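Local coordinates for protein amidase (Bacillus anthracis, PDB 5EWQ) that probably hydrolyses carboxylic acid amides to the acid and ammonia, at residues A[136-141]-A[397-402]; A[363-368]-A[419-424]. One frame throughout, in Å; residues are numbered along the deposited sequence.

Contact 1 (A[136-141]-A[397-402]); sequences GTYVLK and SNRRIK
Tyr138 reaches out of its loop into the angle between Arg399 and Arg400, two consecutive arginines at the end of the short helix 397-400. Its CB points toward the helix, and CG anti to the backbone N (chi1 -176°) sets the ring between the two arginines. The first ring atom meets the aliphatic part of the Arg400 chain: Tyr138 CG lies 4.0 Å from Arg400 CG. From there the two sides of the ring find different neighbours. On one side, CD1 and CE1 are applied to the guanidinium of Arg399, with Tyr138 CE1 over the centre of that group and 3.4 Å from Arg399 CZ. Ring and guanidinium planes stand 71° apart, and Arg399 NH1 falls in the ring plane at its edge. On the other side, Tyr138 CD2 rests 3.7 Å from Arg400 CG, while Tyr138 CE2 sits 3.5 Å from Arg400 NE. Arg400 is extended from CG to NE and passes the ring obliquely, its guanidinium only 23° from the ring plane. Lys141 CD packs across the opposite side of that plane, brought back by the type I turn from Tyr138 to Lys141. The loop after strand 118-122 is thereby joined to helix 397-400, and Tyr138 also touches Phe392 of helix 386-394. Arg400 NH1 donates to Phe392 O; Arg399 NH2 makes a weak hydrogen bond to Gly185 O. At this surface contact the chemistry is chiefly van der Waals packing of the ring against the two arginine side chains, whose cation-pi contacts are instead with Tyr17 (Arg399) and Phe392 (Arg400).

Contact 2 (A[363-368]-A[419-424]); sequences LEYEFK and DEFEKV
Phe421 points from helix 418-437 onto helix 360-377, where the adjacent Tyr365 and Glu366 receive its ring. Tyr365 meets the root of the phenylalanine: its CD2 lies over one face of the Phe421 ring, offset toward the rim and 3.3 Å from Phe421 CG. In return, Phe421 CB sits above the tyrosine face, 4.0 Å from the ring centroid and 28° off the normal, a CH-pi contact. The two ring planes are inclined by 32° with centroids 4.8 Å apart, an oblique aromatic pair. Farther out, Phe421 CZ comes 3.5 Å from Glu366 CD, and the carboxylate plane is turned 61° from the ring.

Glu366 CG lies anti to its backbone N, and the extended chain beyond it runs along the far end of the phenylalanine. The buried carboxylate is not left to the ring alone, because Glu366 OE1 is hydrogen-bonded to Thr259 OG1. That threonine also touches Phe421, and Thr362, earlier on helix 360-377, touches Phe421 as well. Tyr365 in turn meets the ring of His369, a helical turn further on. The contact is an aromatic helix-helix packing between two helices of the amidase fold, far from the centre of the chain and near the loop containing Thr259; Phe421 carries it, and Val424 adds to it on Gln361 and Thr362.

Overall arrangement
Contact 1 is a surface contact and contact 2 a partly buried one; their centres lie about 26 Å apart, their nearest atoms about 8 Å, and they do not touch. Each turns on an aromatic ring, but a loop tyrosine packs between two arginines in 136-141/397-402, whereas in 363-368/419-424 two helices meet through a pair of rings and a buried carboxylate anchored elsewhere. They share no helix or strand, yet helix 386-394 touches side chains of both, through Phe392 at contact 1 and Leu386 beside contact 2. The segments alternate along the chain, and they are 256 residues apart at contact 1 but 51 at contact 2.

Contact 1 (A[136-141]-A[397-402])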
loop_
_atom_site.group_PDB
_atom_site.type_symbol
_atom_site.label_atom_id
_atom_site.label_comp_id
_atom_site.label_asym_id
_atom_site.label_seq_id
_atom_site.Cartn_x
_atom_site.Cartn_y
_atom_site.Cartn_z
ATOM N N GLY A 136 -2.140 -13.476 2.104
ATOM C CA GLY A 136 -3.581 -13.600 2.231
ATOM C C GLY A 136 -4.123 -14.998 1.995
ATOM O O GLY A 136 -5.337 -15.190 1.922
ATOM N N THR A 137 -3.235 -15.980 1.883
ATOM C CA THR A 137 -3.657 -17.347 1.583
ATOM C C THR A 137 -3.864 -18.184 2.841
ATOM O O THR A 137 -3.276 -17.914 3.888
ATOM C CB THR A 137 -2.639 -18.064 0.677
ATOM O OG1 THR A 137 -1.438 -18.327 1.412
ATOM C CG2 THR A 137 -2.314 -17.206 -0.529
ATOM N N TYR A 138 -4.704 -19.207 2.724
ATOM C CA TYR A 138 -4.963 -20.126 3.824
ATOM C C TYR A 138 -3.825 -21.135 3.971
ATOM O O TYR A 138 -3.523 -21.592 5.072
ATOM C CB TYR A 138 -6.295 -20.857 3.609
ATOM C CG TYR A 138 -6.695 -21.774 4.745
ATOM C CD1 TYR A 138 -7.483 -21.312 5.792
ATOM C CD2 TYR A 138 -6.292 -23.105 4.767
ATOM C CE1 TYR A 138 -7.852 -22.146 6.831
ATOM C CE2 TYR A 138 -6.655 -23.944 5.804
ATOM C CZ TYR A 138 -7.437 -23.461 6.832
ATOM O OH TYR A 138 -7.803 -24.294 7.864
ATOM N N VAL A 139 -3.194 -21.473 2.851
ATOM C CA VAL A 139 -2.154 -22.496 2.834
ATOM C C VAL A 139 -0.874 -22.014 3.523
ATOM O O VAL A 139 -0.109 -22.816 4.065
ATOM C CB VAL A 139 -1.839 -22.941 1.382
ATOM C CG1 VAL A 139 -1.266 -21.787 0.568
ATOM C CG2 VAL A 139 -0.905 -24.140 1.368
ATOM N N LEU A 140 -0.655 -20.704 3.522
ATOM C CA LEU A 140 0.542 -20.131 4.129
ATOM C C LEU A 140 0.215 -19.348 5.396
ATOM O O LEU A 140 1.035 -18.568 5.879
ATOM C CB LEU A 140 1.261 -19.220 3.133
ATOM C CG LEU A 140 1.891 -19.855 1.894
ATOM C CD1 LEU A 140 2.318 -18.776 0.911
ATOM C CD2 LEU A 140 3.077 -20.719 2.286
ATOM N N LYS A 141 -0.980 -19.570 5.938
ATOM C CA LYS A 141 -1.481 -18.784 7.064
ATOM C C LYS A 141 -0.619 -18.905 8.322
ATOM O O LYS A 141 -0.667 -18.041 9.197
ATOM C CB LYS A 141 -2.920 -19.189 7.392
ATOM C CG LYS A 141 -3.057 -20.558 8.039
ATOM C CD LYS A 141 -4.518 -20.918 8.255
ATOM C CE LYS A 141 -4.665 -22.274 8.926
ATOM N NZ LYS A 141 -4.038 -22.296 10.277
ATOM N N SER A 397 -12.783 -26.541 -0.564
ATOM C CA SER A 397 -13.062 -25.432 -1.472
ATOM C C SER A 397 -13.807 -24.273 -0.814
ATOM O O SER A 397 -13.417 -23.116 -0.966
ATOM C CB SER A 397 -13.863 -25.935 -2.675
ATOM O OG SER A 397 -13.161 -26.954 -3.366
ATOM N N ASN A 398 -14.876 -24.587 -0.088
ATOM C CA ASN A 398 -15.734 -23.567 0.510
ATOM C C ASN A 398 -14.986 -22.632 1.457
ATOM O O ASN A 398 -15.376 -21.481 1.648
ATOM C CB ASN A 398 -16.896 -24.229 1.253
ATOM C CG ASN A 398 -17.918 -23.225 1.748
ATOM O OD1 ASN A 398 -18.104 -22.164 1.151
ATOM N ND2 ASN A 398 -18.589 -23.555 2.846
ATOM N N ARG A 399 -13.905 -23.132 2.043
ATOM C CA ARG A 399 -13.120 -22.346 2.984
ATOM C C ARG A 399 -11.902 -21.715 2.309
ATOM O O ARG A 399 -11.648 -20.520 2.461
ATOM C CB ARG A 399 -12.673 -23.219 4.160
ATOM C CG ARG A 399 -12.728 -22.541 5.527
ATOM C CD ARG A 399 -11.970 -21.225 5.529
ATOM N NE ARG A 399 -11.346 -20.929 6.812
ATOM C CZ ARG A 399 -10.453 -19.961 6.988
ATOM N NH1 ARG A 399 -9.922 -19.748 8.185
ATOM N NH2 ARG A 399 -10.087 -19.211 5.960
ATOM N N ARG A 400 -11.154 -22.524 1.567
ATOM C CA ARG A 400 -9.857 -22.103 1.046
ATOM C C ARG A 400 -9.951 -21.333 -0.270
ATOM O O ARG A 400 -9.117 -20.474 -0.551
ATOM C CB ARG A 400 -8.952 -23.326 0.886
ATOM C CG ARG A 400 -8.775 -24.089 2.189
ATOM C CD ARG A 400 -8.020 -25.391 2.013
ATOM N NE ARG A 400 -7.893 -26.093 3.288
ATOM C CZ ARG A 400 -7.280 -27.260 3.445
ATOM N NH1 ARG A 400 -6.729 -27.871 2.404
ATOM N NH2 ARG A 400 -7.215 -27.818 4.647
ATOM N N ILE A 401 -10.966 -21.639 -1.073
ATOM C CA ILE A 401 -11.192 -20.921 -2.325
ATOM C C ILE A 401 -12.681 -20.686 -2.563
ATOM O O ILE A 401 -13.262 -21.221 -3.508
ATOM C CB ILE A 401 -10.598 -21.674 -3.533
ATOM C CG1 ILE A 401 -10.832 -23.180 -3.395
ATOM C CG2 ILE A 401 -9.109 -21.389 -3.662
ATOM C CD1 ILE A 401 -10.483 -23.965 -4.638
ATOM N N LYS A 402 -13.287 -19.879 -1.696
ATOM C CA LYS A 402 -14.715 -19.582 -1.766
ATOM C C LYS A 402 -15.128 -19.059 -3.140
ATOM O O LYS A 402 -16.219 -19.360 -3.627
ATOM C CB LYS A 402 -15.097 -18.565 -0.686
ATOM C CG LYS A 402 -16.549 -18.110 -0.739
ATOM C CD LYS A 402 -16.823 -17.013 0.277
ATOM C CE LYS A 402 -18.232 -16.464 0.132
ATOM N NZ LYS A 402 -19.265 -17.506 0.384
#

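Contact 2 (A[363-368]-A[419-424])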
loop_
_atom_site.group_PDB
_atom_site.type_symbol
_atom_site.label_atom_id
_atom_site.label_comp_id
_atom_site.label_asym_id
_atom_site.label_seq_id
_atom_site.Cartn_x
_atom_site.Cartn_y
_atom_site.Cartn_z
ATOM N N LEU A 363 1.367 -11.483 -16.508
ATOM C CA LEU A 363 1.061 -12.077 -15.212
ATOM C C LEU A 363 0.894 -13.592 -15.299
ATOM O O LEU A 363 1.373 -14.325 -14.435
ATOM C CB LEU A 363 -0.208 -11.452 -14.629
ATOM C CG LEU A 363 -0.124 -9.993 -14.179
ATOM C CD1 LEU A 363 -1.505 -9.365 -14.147
ATOM C CD2 LEU A 363 0.523 -9.907 -12.813
ATOM N N GLU A 364 0.213 -14.050 -16.346
ATOM C CA GLU A 364 -0.114 -15.464 -16.503
ATOM C C GLU A 364 1.125 -16.353 -16.554
ATOM O O GLU A 364 1.143 -17.440 -15.977
ATOM C CB GLU A 364 -0.956 -15.675 -17.765
ATOM C CG GLU A 364 -1.283 -17.131 -18.060
ATOM C CD GLU A 364 -2.216 -17.291 -19.246
ATOM O OE1 GLU A 364 -2.048 -18.265 -20.009
ATOM O OE2 GLU A 364 -3.122 -16.445 -19.409
ATOM N N TYR A 365 2.162 -15.886 -17.238
ATOM C CA TYR A 365 3.392 -16.656 -17.362
ATOM C C TYR A 365 4.282 -16.521 -16.130
ATOM O O TYR A 365 4.810 -17.511 -15.622
ATOM C CB TYR A 365 4.173 -16.225 -18.607
ATOM C CG TYR A 365 5.569 -16.805 -18.679
ATOM C CD1 TYR A 365 5.787 -18.080 -19.185
ATOM C CD2 TYR A 365 6.669 -16.078 -18.239
ATOM C CE1 TYR A 365 7.061 -18.614 -19.249
ATOM C CE2 TYR A 365 7.944 -16.604 -18.299
ATOM C CZ TYR A 365 8.134 -17.871 -18.805
ATOM O OH TYR A 365 9.405 -18.396 -18.866
ATOM N N GLU A 366 4.442 -15.291 -15.655
ATOM C CA GLU A 366 5.450 -14.986 -14.646
ATOM C C GLU A 366 5.046 -15.398 -13.231
ATOM O O GLU A 366 5.909 -15.648 -12.390
ATOM C CB GLU A 366 5.777 -13.492 -14.676
ATOM C CG GLU A 366 7.192 -13.158 -14.240
ATOM C CD GLU A 366 7.509 -11.683 -14.371
ATOM O OE1 GLU A 366 6.584 -10.899 -14.668
ATOM O OE2 GLU A 366 8.685 -11.307 -14.180
ATOM N N PHE A 367 3.744 -15.467 -12.970
ATOM C CA PHE A 367 3.255 -15.808 -11.636
ATOM C C PHE A 367 3.708 -17.198 -11.205
ATOM O O PHE A 367 4.223 -17.376 -10.102
ATOM C CB PHE A 367 1.728 -15.722 -11.576
ATOM C CG PHE A 367 1.148 -16.189 -10.270
ATOM C CD1 PHE A 367 1.262 -15.413 -9.130
ATOM C CD2 PHE A 367 0.492 -17.405 -10.183
ATOM C CE1 PHE A 367 0.731 -15.838 -7.927
ATOM C CE2 PHE A 367 -0.040 -17.837 -8.982
ATOM C CZ PHE A 367 0.079 -17.052 -7.853
ATOM N N LYS A 368 3.510 -18.177 -12.081
ATOM C CA LYS A 368 3.903 -19.553 -11.803
ATOM C C LYS A 368 5.397 -19.661 -11.521
ATOM O O LYS A 368 5.815 -20.355 -10.597
ATOM C CB LYS A 368 3.524 -20.463 -12.973
ATOM C CG LYS A 368 4.005 -21.897 -12.828
ATOM C CD LYS A 368 3.683 -22.718 -14.065
ATOM C CE LYS A 368 4.171 -24.150 -13.919
ATOM N NZ LYS A 368 3.853 -24.974 -15.118
ATOM N N ASP A 419 10.108 -16.976 -24.607
ATOM C CA ASP A 419 10.348 -16.109 -25.755
ATOM C C ASP A 419 9.162 -15.187 -26.001
ATOM O O ASP A 419 9.334 -14.004 -26.293
ATOM C CB ASP A 419 10.636 -16.940 -27.006
ATOM C CG ASP A 419 12.071 -17.429 -27.065
ATOM O OD1 ASP A 419 12.981 -16.638 -26.738
ATOM O OD2 ASP A 419 12.289 -18.601 -27.436
ATOM N N GLU A 420 7.959 -15.738 -25.880
ATOM C CA GLU A 420 6.742 -14.960 -26.063
ATOM C C GLU A 420 6.564 -13.954 -24.930
ATOM O O GLU A 420 5.987 -12.886 -25.123
ATOM C CB GLU A 420 5.523 -15.882 -26.145
ATOM N N PHE A 421 7.072 -14.301 -23.752
ATOM C CA PHE A 421 6.943 -13.442 -22.580
ATOM C C PHE A 421 7.873 -12.235 -22.643
ATOM O O PHE A 421 7.424 -11.092 -22.550
ATOM C CB PHE A 421 7.217 -14.238 -21.303
ATOM C CG PHE A 421 7.386 -13.383 -20.081
ATOM C CD1 PHE A 421 6.289 -12.798 -19.469
ATOM C CD2 PHE A 421 8.642 -13.167 -19.537
ATOM C CE1 PHE A 421 6.442 -12.011 -18.344
ATOM C CE2 PHE A 421 8.802 -12.382 -18.412
ATOM C CZ PHE A 421 7.700 -11.804 -17.814
ATOM N N GLU A 422 9.168 -12.494 -22.798
ATOM C CA GLU A 422 10.171 -11.433 -22.793
ATOM C C GLU A 422 10.004 -10.475 -23.970
ATOM O O GLU A 422 10.460 -9.332 -23.916
ATOM C CB GLU A 422 11.579 -12.030 -22.802
ATOM C CG GLU A 422 11.943 -12.774 -21.526
ATOM C CD GLU A 422 13.381 -13.259 -21.522
ATOM O OE1 GLU A 422 14.030 -13.214 -22.588
ATOM O OE2 GLU A 422 13.863 -13.680 -20.450
ATOM N N LYS A 423 9.350 -10.943 -25.028
ATOM C CA LYS A 423 9.085 -10.107 -26.192
ATOM C C LYS A 423 7.925 -9.154 -25.922
ATOM O O LYS A 423 7.952 -7.993 -26.332
ATOM C CB LYS A 423 8.783 -10.971 -27.418
ATOM N N VAL A 424 6.905 -9.655 -25.231
ATOM C CA VAL A 424 5.741 -8.852 -24.879
ATOM C C VAL A 424 6.116 -7.765 -23.873
ATOM O O VAL A 424 5.701 -6.613 -24.007
ATOM C CB VAL A 424 4.608 -9.730 -24.305
ATOM C CG1 VAL A 424 3.612 -8.891 -23.524
ATOM C CG2 VAL A 424 3.909 -10.489 -25.422
#